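Local coordinates for protein SusD homolog (Bacteroides thetaiotaomicron VPI-5482, PDB 3IV0) that probably binds carbohydrate at the outer membrane as a member of the SusD family, although its ligand is not established, at residues Asp172-Pro175 with Leu176-Asp180. Sequence-based numbering, arbitrary orientation.
Sequences DLQP and LLDDD. With EDO (1,2-ethanediol), chain E.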
ATOM      1  N   ASP A 172     -11.896  -9.388 -12.748  1.00 10.92           N
ATOM      2  CA  ASP A 172     -13.054  -8.885 -12.005  1.00 12.74           C
ATOM      3  C   ASP A 172     -13.120  -7.359 -12.045  1.00 12.55           C
ATOM      4  O   ASP A 172     -14.200  -6.759 -12.002  1.00 12.40           O
ATOM      5  CB  ASP A 172     -13.011  -9.325 -10.547  1.00 13.83           C
ATOM      6  CG  ASP A 172     -13.234 -10.813 -10.332  1.00 19.00           C
ATOM      7  OD1 ASP A 172     -13.785 -11.463 -11.211  1.00 20.62           O
ATOM      8  OD2 ASP A 172     -12.896 -11.283  -9.208  1.00 21.84           O
ATOM      9  N   LEU A 173     -11.961  -6.715 -12.045  1.00 10.84           N
ATOM     10  CA  LEU A 173     -11.877  -5.257 -12.015  1.00 10.57           C
ATOM     11  C   LEU A 173     -12.107  -4.553 -13.358  1.00 11.93           C
ATOM     12  O   LEU A 173     -12.726  -3.495 -13.424  1.00 11.47           O
ATOM     13  CB  LEU A 173     -10.529  -4.808 -11.457  1.00 11.15           C
ATOM     14  CG  LEU A 173     -10.257  -5.214 -10.013  1.00 10.97           C
ATOM     15  CD1 LEU A 173      -8.726  -5.136  -9.640  1.00 12.92           C
ATOM     16  CD2 LEU A 173     -11.064  -4.337  -9.104  1.00 13.01           C
ATOM     17  N   GLN A 174     -11.623  -5.150 -14.455  1.00 12.31           N
ATOM     18  CA  GLN A 174     -11.765  -4.544 -15.774  1.00 13.42           C
ATOM     19  C   GLN A 174     -13.193  -4.066 -16.113  1.00 13.25           C
ATOM     20  O   GLN A 174     -13.355  -2.947 -16.590  1.00 13.62           O
ATOM     21  CB  GLN A 174     -11.210  -5.468 -16.864  1.00 14.67           C
ATOM     22  CG  GLN A 174     -11.162  -4.860 -18.241  1.00 16.41           C
ATOM     23  CD  GLN A 174     -10.124  -3.834 -18.375  1.00 21.54           C
ATOM     24  OE1 GLN A 174      -8.934  -4.104 -18.201  1.00 23.48           O
ATOM     25  NE2 GLN A 174     -10.538  -2.629 -18.720  1.00 23.28           N
ATOM     26  N   PRO A 175     -14.220  -4.907 -15.886  1.00 13.23           N
ATOM     27  CA  PRO A 175     -15.588  -4.464 -16.186  1.00 14.68           C
ATOM     28  C   PRO A 175     -16.031  -3.232 -15.413  1.00 15.71           C
ATOM     29  O   PRO A 175     -16.872  -2.484 -15.882  1.00 15.75           O
ATOM     30  CB  PRO A 175     -16.427  -5.664 -15.784  1.00 15.70           C
ATOM     31  CG  PRO A 175     -15.526  -6.811 -15.889  1.00 18.03           C
ATOM     32  CD  PRO A 175     -14.204  -6.301 -15.422  1.00 14.58           C
ATOM     33  N   LEU A 176     -15.458  -2.999 -14.245  1.00 13.10           N
ATOM     34  CA  LEU A 176     -15.807  -1.804 -13.493  1.00 12.55           C
ATOM     35  C   LEU A 176     -15.445  -0.543 -14.264  1.00 15.16           C
ATOM     36  O   LEU A 176     -16.078   0.500 -14.096  1.00 15.82           O
ATOM     37  CB  LEU A 176     -15.157  -1.816 -12.105  1.00 11.93           C
ATOM     38  CG  LEU A 176     -15.377  -3.038 -11.195  1.00 14.21           C
ATOM     39  CD1 LEU A 176     -14.733  -2.830  -9.821  1.00 14.10           C
ATOM     40  CD2 LEU A 176     -16.874  -3.407 -11.056  1.00 15.60           C
ATOM     41  N   LEU A 177     -14.413  -0.612 -15.093  1.00 12.83           N
ATOM     42  CA  LEU A 177     -14.053   0.487 -15.950  1.00 14.44           C
ATOM     43  C   LEU A 177     -14.903   0.420 -17.226  1.00 16.03           C
ATOM     44  O   LEU A 177     -15.557   1.402 -17.594  1.00 17.32           O
ATOM     45  CB  LEU A 177     -12.567   0.439 -16.288  1.00 15.06           C
ATOM     46  CG  LEU A 177     -11.569   0.547 -15.142  1.00 14.45           C
ATOM     47  CD1 LEU A 177     -10.172   0.580 -15.721  1.00 16.16           C
ATOM     48  CD2 LEU A 177     -11.867   1.722 -14.195  1.00 13.61           C
ATOM     49  N   ASP A 178     -14.927  -0.741 -17.886  1.00 16.27           N
ATOM     50  CA  ASP A 178     -15.462  -0.848 -19.240  1.00 18.93           C
ATOM     51  C   ASP A 178     -16.973  -0.697 -19.277  1.00 18.44           C
ATOM     52  O   ASP A 178     -17.502  -0.104 -20.222  1.00 20.92           O
ATOM     53  CB  ASP A 178     -15.148  -2.205 -19.865  1.00 18.65           C
ATOM     54  CG  ASP A 178     -13.694  -2.405 -20.176  1.00 24.60           C
ATOM     55  OD1 ASP A 178     -12.884  -1.463 -20.085  1.00 26.44           O
ATOM     56  OD2 ASP A 178     -13.377  -3.555 -20.560  1.00 27.09           O
ATOM     57  N   ASP A 179     -17.656  -1.214 -18.263  1.00 17.09           N
ATOM     58  CA  ASP A 179     -19.138  -1.176 -18.214  1.00 18.00           C
ATOM     59  C   ASP A 179     -19.631   0.188 -17.754  1.00 21.18           C
ATOM     60  O   ASP A 179     -20.842   0.412 -17.682  1.00 22.24           O
ATOM     61  CB  ASP A 179     -19.712  -2.164 -17.203  1.00 19.90           C
ATOM     62  CG  ASP A 179     -19.452  -3.601 -17.535  1.00 23.52           C
ATOM     63  OD1 ASP A 179     -18.966  -3.883 -18.646  1.00 24.72           O
ATOM     64  OD2 ASP A 179     -19.754  -4.448 -16.656  1.00 27.30           O
ATOM     65  N   ASP A 180     -18.715   1.081 -17.386  1.00 18.35           N
ATOM     66  CA  ASP A 180     -19.103   2.337 -16.726  1.00 18.74           C
ATOM     67  C   ASP A 180     -18.333   3.459 -17.371  1.00 19.50           C
ATOM     68  O   ASP A 180     -17.587   4.192 -16.724  1.00 17.72           O
ATOM     69  CB  ASP A 180     -18.796   2.211 -15.232  1.00 18.34           C
ATOM     70  CG  ASP A 180     -19.271   3.391 -14.398  1.00 18.14           C
ATOM     71  OD1 ASP A 180     -20.205   4.152 -14.757  1.00 17.83           O
ATOM     72  OD2 ASP A 180     -18.717   3.538 -13.307  1.00 16.08           O
TER
HETATM   73  C1  EDO E   4      -7.111  -0.898 -19.611  1.00 27.06           C
HETATM   74  O1  EDO E   4      -8.459  -1.118 -19.197  1.00 38.17           O
HETATM   75  C2  EDO E   4      -6.281  -2.160 -19.393  1.00 24.75           C
HETATM   76  O2  EDO E   4      -6.739  -2.801 -18.212  1.00 25.68           O
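Gln174 reaches along one short helical turn to Asp178 in a local i to i+4 contact within helix 174-178, near the protein surface and beside helices 117-142 and 202-219. Its amide NE2 donates to Asp178 OD1 at 3.0 Å, in a bent bond (N-H...O 143°) that meets the oxygen from above the carboxylate plane. Gln174 CG stands anti to the backbone N (chi1 -173°), and the bend at chi2 brings the amide round beside the acid, the two flat groups being turned 33° apart. Both polar atoms of the same amide also meet 1,2-ethanediol, probably from the crystallisation liquor: NE2 of Gln174 gives a second bond to the diol O1 at 2.6 Å, while OE1 accepts from the diol O2. In the backbone, Gln174 O takes two donors, Asp178 N in the carbonyl plane and Leu177 N from above it. Pro175 O accepts from Asp179 N at 2.8 Å. On another side of the turn, Leu176 N bonds to Leu173 O, and Leu176 CD1 touches Leu173 CD2 at 4.0 Å, branch end to branch end. Leu173 lies between the two helices, on Leu208, Met209 and Ile212 of helix 202-219 and on Ser132 of helix 117-142; Leu176 meets Ala125 and Ile128 of helix 117-142. Asp180 accepts backbone N-H groups of Glu184 and Val185 at OD1 and of Leu186 at OD2, so its carboxylate joins the end of the turn to residues 184-186. The turn is two-sided: Leu173 and Leu176 lie against the neighbouring helices, Asp178 and Asp179 toward solvent. The carboxylate of Asp178 favours the NE2 end of the amide on its side, whereas the diol hydroxyls, able to give or accept, would suit either end.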